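Side-chain contacts in putative Nitroreductase (Anabaena variabilis ATCC 29413, PDB 3EO7), which binds flavin mononucleotide and probably acts as an oxidoreductase of the nitroreductase family: residues Q11-R16 against K272-H277; A34-P39 against S173-E178; D373-N378 against Y453-M458. All coordinates share one frame; numbering follows the deposited sequence. Where two conformers were deposited one is given.

Overall arrangement
Interactions 1 and 3 are buried and adjoin one another, whereas interaction 2 lies apart and partly at the surface. Interaction 1 pairs two short helices and interaction 3 sets a loop on the long helix 452-473; the two are tied where His-14 ND1 meets Tyr-453 OH at 2.7 Å, probably in a hydrogen bond. Interaction 2, its centre about 19 Å from that of interaction 1, holds a loop against helix 170-177. None of the three has a hydrogen bond between its segments. The buried pair rely on offset aromatic rings, joined in interaction 3 by a selenomethionine, while in the partly exposed interaction 2 a buried tryptophan offers one face to a proline and a glutamine side chain.

Interaction 1: residues Q11-R16 against K272-H277; sequences QHYHER and KYFHHH
The carbonyl oxygen of Tyr-273, one residue before the Phe-274 whose ring meets Tyr-13, is gripped twice: His-277 ND1 donates to Tyr-273 O at 2.7 Å, bent to 143°, and the backbone N of His-277 adds a weak bond. This closes the end of helix 270-276 and lays the His-277 imidazole over the face of the Tyr-273 ring. Across the contact, the Tyr-13 and Phe-274 rings lie nearly parallel, their planes only 6° apart and their centroids 4.7 Å from each other, but slid so far that they barely overlap. Tyr-13 CG lies 3.7 Å from Phe-274 CD2, and Tyr-13 CB stands above the middle of the phenylalanine ring in a CH-pi contact. With CG anti to the backbone N in Tyr-13 (chi1 173°), the phenol leads away from Phe-274, to Asp-179, whose carbonyl O is hydrogen-bonded to the hydroxyl. This buried pair joins helix 9-16 to helix 270-276, and Ile-9 and Leu-270 add to the packing, in a chain that carries two nitroreductase-family regions. In the last turn of helix 9-16, Arg-16 NH1 reaches His-12 NE2 at 3.2 Å in the guanidinium plane, though tilted from the imidazole plane, while Arg-16 NH2 is salt-bridged to Asp-267.

Interaction 2: residues A34-P39 against S173-E178; sequences AKQPVP and SAWRYE
Trp-175 has CG anti to its own backbone N (chi1 168°), which carries the indole off helix 170-177 toward the loop; there Gln-36, also anti (chi1 -176°) and extended beyond CG, lies along one face of it. Two conformers of Gln-36 were modelled, and in this one the amide lies parallel to the indole, the planes 1° apart. Its CB sits 3.5 Å from Trp-175 CZ2, and its CG rides above the six-membered ring, 3.6 Å from the centroid, in a CH-pi contact. Farther out, Gln-36 CD comes to 3.6 Å from Trp-175 CH2. On the same face Pro-37 takes the other half of the indole: its CD lies 3.6 Å from Trp-175 CG, above the five-membered ring. Lys-35 adds only its carbonyl O near CD1 and the base of its side chain. The indole nitrogen is hydrogen-bonded to the carbonyl O of Asp-32, so the chain just before Ala-34 holds the indole N-H. The contact ties the loop leading to strand 47-50, outermost in the seven-stranded antiparallel sheet, to the helix that follows strand 162-169 of that same sheet. The grip is CH-pi and van der Waals, without a directional polar bond between the two segments to fix the glutamine amide.

Interaction 3: residues D373-N378 against Y453-M458; sequences DYFDLN and YRYLHM
The rings of Phe-375 and Tyr-455 lie nearly parallel, 19° between their planes, but slid apart so that the centroids are 5.0 Å from each other. Tyr-455 CD1 comes over one face of the phenylalanine near its rim, 3.7 Å from Phe-375 CD1, and beside this slid pair the two CB atoms pack at 3.6 Å. Phe-375 holds CG anti to its carbonyl carbon (chi1 -63°), a turn that lays the ring along the helix, where the CE2-CZ part of the ring meets Met-458. This residue is selenomethionine; its chain bends at the last torsion and sets CE 3.4 Å from Phe-375 CE2. Its selenium stands 4.8 Å from the ring centroid and oblique to it, a Met-aromatic contact that covers neither face squarely. Both segments fall in the second nitroreductase-family region, where the loop ahead of strand 381-390 is seated on helix 452-473. The carboxylate of Asp-459, one residue beyond Met-458, accepts from the backbone N of Phe-375 and of Asp-376, pinning the loop beside the rings. Asp-376 OD1 in turn takes Asn-378 N at 3.0 Å, from above the carboxylate plane, making an Asx turn. Were Phe-375 cut back to an alanine, the Tyr-455 ring would probably lose its aromatic partner, a gap would open between loop and helix, and the methyl of Met-458 would be freer to turn. The phenol of Tyr-455 is hydrogen-bonded to the carbonyl O of Leu-254, and Leu-193 of helix 181-202 also packs on Phe-375.

Interaction 1: residues Q11-R16 against K272-H277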
loop_
_atom_site.group_PDB
_atom_site.type_symbol
_atom_site.label_atom_id
_atom_site.label_comp_id
_atom_site.label_asym_id
_atom_site.label_seq_id
_atom_site.Cartn_x
_atom_site.Cartn_y
_atom_site.Cartn_z
ATOM N N GLN A 11 19.419 -0.754 5.256
ATOM C CA GLN A 11 20.213 0.156 4.412
ATOM C C GLN A 11 20.958 -0.606 3.316
ATOM O O GLN A 11 20.968 -0.186 2.148
ATOM C CB GLN A 11 21.183 0.970 5.256
ATOM C CG GLN A 11 20.488 1.934 6.199
ATOM C CD GLN A 11 21.462 2.565 7.140
ATOM O OE1 GLN A 11 22.006 1.916 8.043
ATOM N NE2 GLN A 11 21.701 3.846 6.938
ATOM N N HIS A 12 21.514 -1.763 3.663
ATOM C CA HIS A 12 22.242 -2.604 2.705
ATOM C C HIS A 12 21.279 -3.112 1.625
ATOM O O HIS A 12 21.585 -3.050 0.425
ATOM C CB HIS A 12 22.905 -3.764 3.460
ATOM C CG HIS A 12 23.696 -4.701 2.600
ATOM N ND1 HIS A 12 24.871 -4.317 1.980
ATOM C CD2 HIS A 12 23.528 -6.019 2.320
ATOM C CE1 HIS A 12 25.365 -5.351 1.317
ATOM N NE2 HIS A 12 24.585 -6.395 1.525
ATOM N N TYR A 13 20.147 -3.639 2.071
ATOM C CA TYR A 13 19.079 -4.098 1.175
ATOM C C TYR A 13 18.721 -2.955 0.186
ATOM O O TYR A 13 18.658 -3.138 -1.031
ATOM C CB TYR A 13 17.810 -4.575 1.966
ATOM C CG TYR A 13 16.715 -4.856 0.974
ATOM C CD1 TYR A 13 16.627 -6.079 0.338
ATOM C CD2 TYR A 13 15.867 -3.857 0.576
ATOM C CE1 TYR A 13 15.714 -6.305 -0.675
ATOM C CE2 TYR A 13 14.937 -4.055 -0.450
ATOM C CZ TYR A 13 14.858 -5.283 -1.080
ATOM O OH TYR A 13 13.948 -5.454 -2.128
ATOM N N HIS A 14 18.485 -1.773 0.725
ATOM C CA HIS A 14 18.104 -0.640 -0.113
ATOM C C HIS A 14 19.175 -0.336 -1.159
ATOM O O HIS A 14 18.896 -0.234 -2.340
ATOM C CB HIS A 14 17.833 0.593 0.721
ATOM C CG HIS A 14 17.083 1.638 -0.036
ATOM N ND1 HIS A 14 15.770 1.463 -0.408
ATOM C CD2 HIS A 14 17.472 2.833 -0.539
ATOM C CE1 HIS A 14 15.375 2.529 -1.086
ATOM N NE2 HIS A 14 16.382 3.377 -1.172
ATOM N N GLU A 15 20.418 -0.255 -0.710
ATOM C CA GLU A 15 21.528 0.035 -1.596
ATOM C C GLU A 15 21.630 -1.013 -2.709
ATOM O O GLU A 15 21.784 -0.679 -3.896
ATOM C CB GLU A 15 22.826 0.084 -0.783
ATOM C CG GLU A 15 24.037 0.509 -1.616
ATOM C CD GLU A 15 23.915 1.946 -2.199
ATOM O OE1 GLU A 15 23.189 2.770 -1.611
ATOM O OE2 GLU A 15 24.555 2.241 -3.239
ATOM N N ARG A 16 21.531 -2.277 -2.335
ATOM C CA ARG A 16 21.608 -3.376 -3.298
ATOM C C ARG A 16 20.481 -3.487 -4.318
ATOM O O ARG A 16 20.628 -4.176 -5.350
ATOM C CB ARG A 16 21.791 -4.711 -2.553
ATOM C CG ARG A 16 23.231 -4.730 -2.049
ATOM C CD ARG A 16 23.747 -5.956 -1.635
ATOM N NE ARG A 16 23.537 -7.093 -2.536
ATOM C CZ ARG A 16 23.627 -8.322 -2.054
ATOM N NH1 ARG A 16 23.944 -8.475 -0.783
ATOM N NH2 ARG A 16 23.391 -9.381 -2.801
ATOM N N LYS A 272 14.838 -13.115 0.859
ATOM C CA LYS A 272 14.377 -13.974 1.958
ATOM C C LYS A 272 15.189 -13.730 3.228
ATOM O O LYS A 272 14.626 -13.724 4.340
ATOM C CB LYS A 272 14.331 -15.452 1.574
ATOM C CG LYS A 272 13.272 -15.725 0.512
ATOM C CD LYS A 272 13.079 -17.222 0.245
ATOM C CE LYS A 272 12.174 -17.477 -0.951
ATOM N NZ LYS A 272 11.847 -18.885 -1.127
ATOM N N TYR A 273 16.500 -13.537 3.063
ATOM C CA TYR A 273 17.327 -13.168 4.189
ATOM C C TYR A 273 16.707 -11.930 4.866
ATOM O O TYR A 273 16.472 -11.905 6.086
ATOM C CB TYR A 273 18.773 -12.896 3.760
ATOM C CG TYR A 273 19.650 -12.540 4.950
ATOM C CD1 TYR A 273 19.753 -11.228 5.397
ATOM C CD2 TYR A 273 20.379 -13.519 5.619
ATOM C CE1 TYR A 273 20.514 -10.908 6.495
ATOM C CE2 TYR A 273 21.163 -13.194 6.696
ATOM C CZ TYR A 273 21.203 -11.871 7.161
ATOM O OH TYR A 273 21.993 -11.533 8.241
ATOM N N PHE A 274 16.402 -10.905 4.069
ATOM C CA PHE A 274 15.893 -9.663 4.636
ATOM C C PHE A 274 14.544 -9.847 5.357
ATOM O O PHE A 274 14.369 -9.345 6.485
ATOM C CB PHE A 274 15.819 -8.592 3.564
ATOM C CG PHE A 274 15.466 -7.238 4.083
ATOM C CD1 PHE A 274 16.150 -6.673 5.143
ATOM C CD2 PHE A 274 14.492 -6.485 3.450
ATOM C CE1 PHE A 274 15.820 -5.388 5.611
ATOM C CE2 PHE A 274 14.189 -5.191 3.893
ATOM C CZ PHE A 274 14.837 -4.663 4.993
ATOM N N HIS A 275 13.655 -10.619 4.766
ATOM C CA HIS A 275 12.358 -10.852 5.400
ATOM C C HIS A 275 12.534 -11.588 6.729
ATOM O O HIS A 275 11.918 -11.230 7.722
ATOM C CB HIS A 275 11.393 -11.637 4.519
ATOM C CG HIS A 275 10.041 -11.758 5.126
ATOM N ND1 HIS A 275 9.152 -10.700 5.159
ATOM C CD2 HIS A 275 9.465 -12.767 5.827
ATOM C CE1 HIS A 275 8.080 -11.067 5.848
ATOM N NE2 HIS A 275 8.232 -12.324 6.234
ATOM N N HIS A 276 13.409 -12.590 6.759
ATOM C CA HIS A 276 13.630 -13.331 7.983
ATOM C C HIS A 276 14.505 -12.617 9.000
ATOM O O HIS A 276 14.610 -13.068 10.137
ATOM C CB HIS A 276 14.187 -14.709 7.677
ATOM C CG HIS A 276 13.156 -15.636 7.127
ATOM N ND1 HIS A 276 12.643 -16.694 7.859
ATOM C CD2 HIS A 276 12.492 -15.630 5.947
ATOM C CE1 HIS A 276 11.739 -17.326 7.127
ATOM N NE2 HIS A 276 11.606 -16.687 5.972
ATOM N N HIS A 277 15.098 -11.491 8.595
ATOM C CA HIS A 277 15.904 -10.690 9.492
ATOM C C HIS A 277 15.252 -9.331 9.812
ATOM O O HIS A 277 15.928 -8.372 10.190
ATOM C CB HIS A 277 17.317 -10.543 8.958
ATOM C CG HIS A 277 18.111 -11.807 9.038
ATOM N ND1 HIS A 277 17.877 -12.876 8.196
ATOM C CD2 HIS A 277 19.116 -12.184 9.863
ATOM C CE1 HIS A 277 18.701 -13.858 8.502
ATOM N NE2 HIS A 277 19.479 -13.463 9.496
#

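Interaction 2: residues A34-P39 against S173-E178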
loop_
_atom_site.group_PDB
_atom_site.type_symbol
_atom_site.label_atom_id
_atom_site.label_comp_id
_atom_site.label_asym_id
_atom_site.label_seq_id
_atom_site.Cartn_x
_atom_site.Cartn_y
_atom_site.Cartn_z
ATOM N N ALA A 34 8.644 -20.776 -17.889
ATOM C CA ALA A 34 8.211 -22.100 -17.412
ATOM C C ALA A 34 7.743 -21.998 -15.959
ATOM O O ALA A 34 6.931 -22.796 -15.496
ATOM C CB ALA A 34 9.352 -23.128 -17.533
ATOM N N LYS A 35 8.272 -21.003 -15.251
ATOM C CA LYS A 35 7.953 -20.774 -13.872
ATOM C C LYS A 35 7.080 -19.548 -13.541
ATOM O O LYS A 35 6.972 -19.250 -12.363
ATOM C CB LYS A 35 9.255 -20.628 -13.052
ATOM C CG LYS A 35 9.945 -21.907 -12.562
ATOM C CD LYS A 35 10.961 -21.484 -11.453
ATOM C CE LYS A 35 11.603 -22.619 -10.634
ATOM N NZ LYS A 35 12.451 -22.041 -9.493
ATOM N N GLN A 36 6.491 -18.838 -14.524
ATOM C CA GLN A 36 5.674 -17.650 -14.158
ATOM C C GLN A 36 4.597 -18.141 -13.232
ATOM O O GLN A 36 3.882 -19.097 -13.538
ATOM C CB GLN A 36 5.020 -16.833 -15.281
ATOM C CG GLN A 36 4.285 -15.571 -14.678
ATOM C CD GLN A 36 3.586 -14.667 -15.678
ATOM O OE1 GLN A 36 3.566 -14.952 -16.875
ATOM N NE2 GLN A 36 3.009 -13.559 -15.188
ATOM N N PRO A 37 4.518 -17.525 -12.064
ATOM C CA PRO A 37 3.543 -17.950 -11.082
ATOM C C PRO A 37 2.092 -17.696 -11.452
ATOM O O PRO A 37 1.755 -16.730 -12.157
ATOM C CB PRO A 37 3.903 -17.102 -9.847
ATOM C CG PRO A 37 5.215 -16.532 -10.118
ATOM C CD PRO A 37 5.373 -16.440 -11.575
ATOM N N VAL A 38 1.238 -18.546 -10.899
ATOM C CA VAL A 38 -0.208 -18.384 -10.957
ATOM C C VAL A 38 -0.494 -17.652 -9.635
ATOM O O VAL A 38 -0.160 -18.141 -8.553
ATOM C CB VAL A 38 -0.954 -19.729 -11.047
ATOM C CG1 VAL A 38 -2.449 -19.494 -10.965
ATOM C CG2 VAL A 38 -0.596 -20.423 -12.376
ATOM N N PRO A 39 -1.035 -16.433 -9.716
ATOM C CA PRO A 39 -1.146 -15.596 -8.515
ATOM C C PRO A 39 -2.410 -15.847 -7.684
ATOM O O PRO A 39 -3.093 -14.914 -7.263
ATOM C CB PRO A 39 -1.085 -14.188 -9.121
ATOM C CG PRO A 39 -1.824 -14.335 -10.392
ATOM C CD PRO A 39 -1.546 -15.733 -10.906
ATOM N N SER A 173 6.387 -11.913 -7.046
ATOM C CA SER A 173 7.076 -10.696 -7.489
ATOM C C SER A 173 8.533 -10.980 -7.827
ATOM O O SER A 173 9.042 -10.469 -8.820
ATOM C CB SER A 173 6.976 -9.589 -6.442
ATOM O OG SER A 173 5.643 -9.157 -6.305
ATOM N N ALA A 174 9.191 -11.825 -7.031
ATOM C CA ALA A 174 10.627 -12.118 -7.233
ATOM C C ALA A 174 10.910 -12.761 -8.595
ATOM O O ALA A 174 12.013 -12.648 -9.141
ATOM C CB ALA A 174 11.193 -12.984 -6.065
ATOM N N TRP A 175 9.929 -13.486 -9.108
ATOM C CA TRP A 175 10.017 -14.102 -10.437
ATOM C C TRP A 175 10.449 -13.034 -11.432
ATOM O O TRP A 175 11.280 -13.302 -12.297
ATOM C CB TRP A 175 8.683 -14.761 -10.805
ATOM C CG TRP A 175 8.618 -15.155 -12.258
ATOM C CD1 TRP A 175 9.172 -16.236 -12.826
ATOM C CD2 TRP A 175 8.005 -14.408 -13.311
ATOM N NE1 TRP A 175 8.938 -16.236 -14.193
ATOM C CE2 TRP A 175 8.216 -15.118 -14.509
ATOM C CE3 TRP A 175 7.281 -13.222 -13.355
ATOM C CZ2 TRP A 175 7.718 -14.681 -15.725
ATOM C CZ3 TRP A 175 6.789 -12.781 -14.568
ATOM C CH2 TRP A 175 7.001 -13.502 -15.729
ATOM N N ARG A 176 9.924 -11.816 -11.285
ATOM C CA ARG A 176 10.329 -10.723 -12.149
ATOM C C ARG A 176 11.433 -9.833 -11.592
ATOM O O ARG A 176 12.396 -9.517 -12.299
ATOM C CB ARG A 176 9.137 -9.830 -12.488
ATOM C CG ARG A 176 9.581 -8.614 -13.336
ATOM C CD ARG A 176 8.437 -7.911 -13.961
ATOM N NE ARG A 176 8.907 -6.656 -14.562
ATOM C CZ ARG A 176 8.163 -5.863 -15.333
ATOM N NH1 ARG A 176 6.917 -6.203 -15.666
ATOM N NH2 ARG A 176 8.686 -4.722 -15.791
ATOM N N TYR A 177 11.296 -9.423 -10.336
ATOM C CA TYR A 177 12.164 -8.379 -9.749
ATOM C C TYR A 177 13.342 -8.883 -8.922
ATOM O O TYR A 177 14.176 -8.094 -8.458
ATOM C CB TYR A 177 11.310 -7.439 -8.903
ATOM C CG TYR A 177 10.252 -6.709 -9.725
ATOM C CD1 TYR A 177 10.610 -5.695 -10.608
ATOM C CD2 TYR A 177 8.906 -7.009 -9.587
ATOM C CE1 TYR A 177 9.655 -5.045 -11.368
ATOM C CE2 TYR A 177 7.960 -6.358 -10.339
ATOM C CZ TYR A 177 8.331 -5.378 -11.215
ATOM O OH TYR A 177 7.343 -4.756 -11.940
ATOM N N GLU A 178 13.427 -10.192 -8.774
ATOM C CA GLU A 178 14.485 -10.805 -7.986
ATOM C C GLU A 178 14.536 -10.123 -6.622
ATOM O O GLU A 178 13.473 -9.924 -6.023
ATOM C CB GLU A 178 15.792 -10.771 -8.763
ATOM C CG GLU A 178 15.685 -11.566 -10.084
ATOM C CD GLU A 178 17.015 -11.669 -10.854
ATOM O OE1 GLU A 178 17.551 -10.643 -11.282
ATOM O OE2 GLU A 178 17.483 -12.797 -11.042
#

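Interaction 3: residues D373-N378 against Y453-M458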
loop_
_atom_site.group_PDB
_atom_site.type_symbol
_atom_site.label_atom_id
_atom_site.label_comp_id
_atom_site.label_asym_id
_atom_site.label_seq_id
_atom_site.Cartn_x
_atom_site.Cartn_y
_atom_site.Cartn_z
ATOM N N ASP A 373 -5.519 4.354 9.918
ATOM C CA ASP A 373 -4.252 3.898 10.406
ATOM C C ASP A 373 -3.218 3.765 9.281
ATOM O O ASP A 373 -3.502 3.209 8.198
ATOM C CB ASP A 373 -4.364 2.512 11.054
ATOM C CG ASP A 373 -5.129 2.516 12.343
ATOM O OD1 ASP A 373 -5.347 3.589 12.965
ATOM O OD2 ASP A 373 -5.449 1.405 12.796
ATOM N N TYR A 374 -2.022 4.239 9.605
ATOM C CA TYR A 374 -0.791 3.993 8.871
ATOM C C TYR A 374 0.185 3.450 9.916
ATOM O O TYR A 374 -0.044 3.544 11.118
ATOM C CB TYR A 374 -0.218 5.285 8.299
ATOM C CG TYR A 374 -1.030 5.830 7.138
ATOM C CD1 TYR A 374 -2.176 6.577 7.356
ATOM C CD2 TYR A 374 -0.650 5.610 5.819
ATOM C CE1 TYR A 374 -2.917 7.086 6.282
ATOM C CE2 TYR A 374 -1.391 6.120 4.761
ATOM C CZ TYR A 374 -2.519 6.853 5.004
ATOM O OH TYR A 374 -3.263 7.354 3.962
ATOM N N PHE A 375 1.330 2.960 9.469
ATOM C CA PHE A 375 2.365 2.488 10.388
ATOM C C PHE A 375 3.027 3.690 11.030
ATOM O O PHE A 375 2.995 3.845 12.268
ATOM C CB PHE A 375 3.346 1.550 9.675
ATOM C CG PHE A 375 2.696 0.315 9.179
ATOM C CD1 PHE A 375 2.263 -0.648 10.080
ATOM C CD2 PHE A 375 2.503 0.089 7.825
ATOM C CE1 PHE A 375 1.631 -1.789 9.642
ATOM C CE2 PHE A 375 1.861 -1.042 7.387
ATOM C CZ PHE A 375 1.446 -1.998 8.292
ATOM N N ASP A 376 3.605 4.581 10.218
ATOM C CA ASP A 376 4.119 5.839 10.746
ATOM C C ASP A 376 4.394 6.849 9.655
ATOM O O ASP A 376 5.485 6.886 9.092
ATOM C CB ASP A 376 5.375 5.628 11.614
ATOM C CG ASP A 376 5.725 6.870 12.433
ATOM O OD1 ASP A 376 5.150 7.929 12.167
ATOM O OD2 ASP A 376 6.562 6.774 13.341
ATOM N N LEU A 377 3.406 7.677 9.356
ATOM C CA LEU A 377 3.564 8.731 8.335
ATOM C C LEU A 377 4.570 9.795 8.678
ATOM O O LEU A 377 5.084 10.498 7.789
ATOM C CB LEU A 377 2.229 9.349 7.988
ATOM C CG LEU A 377 1.313 8.534 7.096
ATOM C CD1 LEU A 377 0.131 9.399 6.692
ATOM C CD2 LEU A 377 2.064 8.034 5.861
ATOM N N ASN A 378 4.917 9.904 9.961
ATOM C CA ASN A 378 5.941 10.852 10.333
ATOM C C ASN A 378 7.299 10.557 9.697
ATOM O O ASN A 378 8.157 11.416 9.691
ATOM C CB ASN A 378 6.094 10.935 11.826
ATOM C CG ASN A 378 4.872 11.525 12.495
ATOM O OD1 ASN A 378 4.303 12.523 12.023
ATOM N ND2 ASN A 378 4.460 10.912 13.596
ATOM N N TYR A 453 11.531 -0.825 7.147
ATOM C CA TYR A 453 11.528 -0.865 5.697
ATOM C C TYR A 453 10.170 -1.312 5.173
ATOM O O TYR A 453 9.668 -0.759 4.170
ATOM C CB TYR A 453 12.642 -1.789 5.188
ATOM C CG TYR A 453 13.051 -1.499 3.758
ATOM C CD1 TYR A 453 13.990 -0.534 3.471
ATOM C CD2 TYR A 453 12.500 -2.208 2.711
ATOM C CE1 TYR A 453 14.399 -0.264 2.160
ATOM C CE2 TYR A 453 12.913 -1.987 1.414
ATOM C CZ TYR A 453 13.850 -0.980 1.148
ATOM O OH TYR A 453 14.239 -0.766 -0.136
ATOM N N ARG A 454 9.595 -2.345 5.806
ATOM C CA ARG A 454 8.255 -2.807 5.444
ATOM C C ARG A 454 7.226 -1.679 5.624
ATOM O O ARG A 454 6.415 -1.419 4.768
ATOM C CB ARG A 454 7.804 -3.934 6.376
ATOM C CG ARG A 454 8.669 -5.136 6.397
ATOM C CD ARG A 454 7.946 -6.185 7.270
ATOM N NE ARG A 454 8.807 -7.297 7.571
ATOM C CZ ARG A 454 8.439 -8.359 8.301
ATOM N NH1 ARG A 454 7.207 -8.433 8.793
ATOM N NH2 ARG A 454 9.304 -9.329 8.515
ATOM N N TYR A 455 7.310 -1.029 6.777
ATOM C CA TYR A 455 6.352 -0.000 7.175
ATOM C C TYR A 455 6.362 1.162 6.208
ATOM O O TYR A 455 5.310 1.679 5.820
ATOM C CB TYR A 455 6.626 0.519 8.573
ATOM C CG TYR A 455 6.600 -0.501 9.715
ATOM C CD1 TYR A 455 5.799 -1.642 9.670
ATOM C CD2 TYR A 455 7.290 -0.246 10.898
ATOM C CE1 TYR A 455 5.743 -2.495 10.721
ATOM C CE2 TYR A 455 7.247 -1.119 11.988
ATOM C CZ TYR A 455 6.459 -2.263 11.893
ATOM O OH TYR A 455 6.359 -3.154 12.953
ATOM N N LEU A 456 7.552 1.580 5.824
ATOM C CA LEU A 456 7.695 2.723 4.921
ATOM C C LEU A 456 7.028 2.470 3.569
ATOM O O LEU A 456 6.310 3.342 3.030
ATOM C CB LEU A 456 9.186 3.043 4.676
ATOM C CG LEU A 456 10.004 3.553 5.844
ATOM C CD1 LEU A 456 11.516 3.625 5.544
ATOM C CD2 LEU A 456 9.424 4.927 6.312
ATOM N N HIS A 457 7.306 1.300 3.001
ATOM C CA HIS A 457 6.828 0.954 1.670
ATOM C C HIS A 457 5.321 0.713 1.713
ATOM O O HIS A 457 4.607 1.169 0.825
ATOM C CB HIS A 457 7.630 -0.227 1.101
ATOM C CG HIS A 457 8.982 0.170 0.610
ATOM N ND1 HIS A 457 10.063 0.356 1.455
ATOM C CD2 HIS A 457 9.425 0.459 -0.636
ATOM C CE1 HIS A 457 11.113 0.719 0.741
ATOM N NE2 HIS A 457 10.753 0.810 -0.524
HETATM N N MSE A 458 4.830 0.057 2.777
HETATM C CA MSE A 458 3.377 -0.123 2.898
HETATM C C MSE A 458 2.677 1.238 3.050
HETATM O O MSE A 458 1.640 1.486 2.429
HETATM C CB MSE A 458 3.013 -1.070 4.022
HETATM C CG MSE A 458 3.310 -2.519 3.641
HETATM SE SE MSE A 458 2.675 -3.790 4.973
HETATM C CE MSE A 458 3.980 -3.534 6.343
#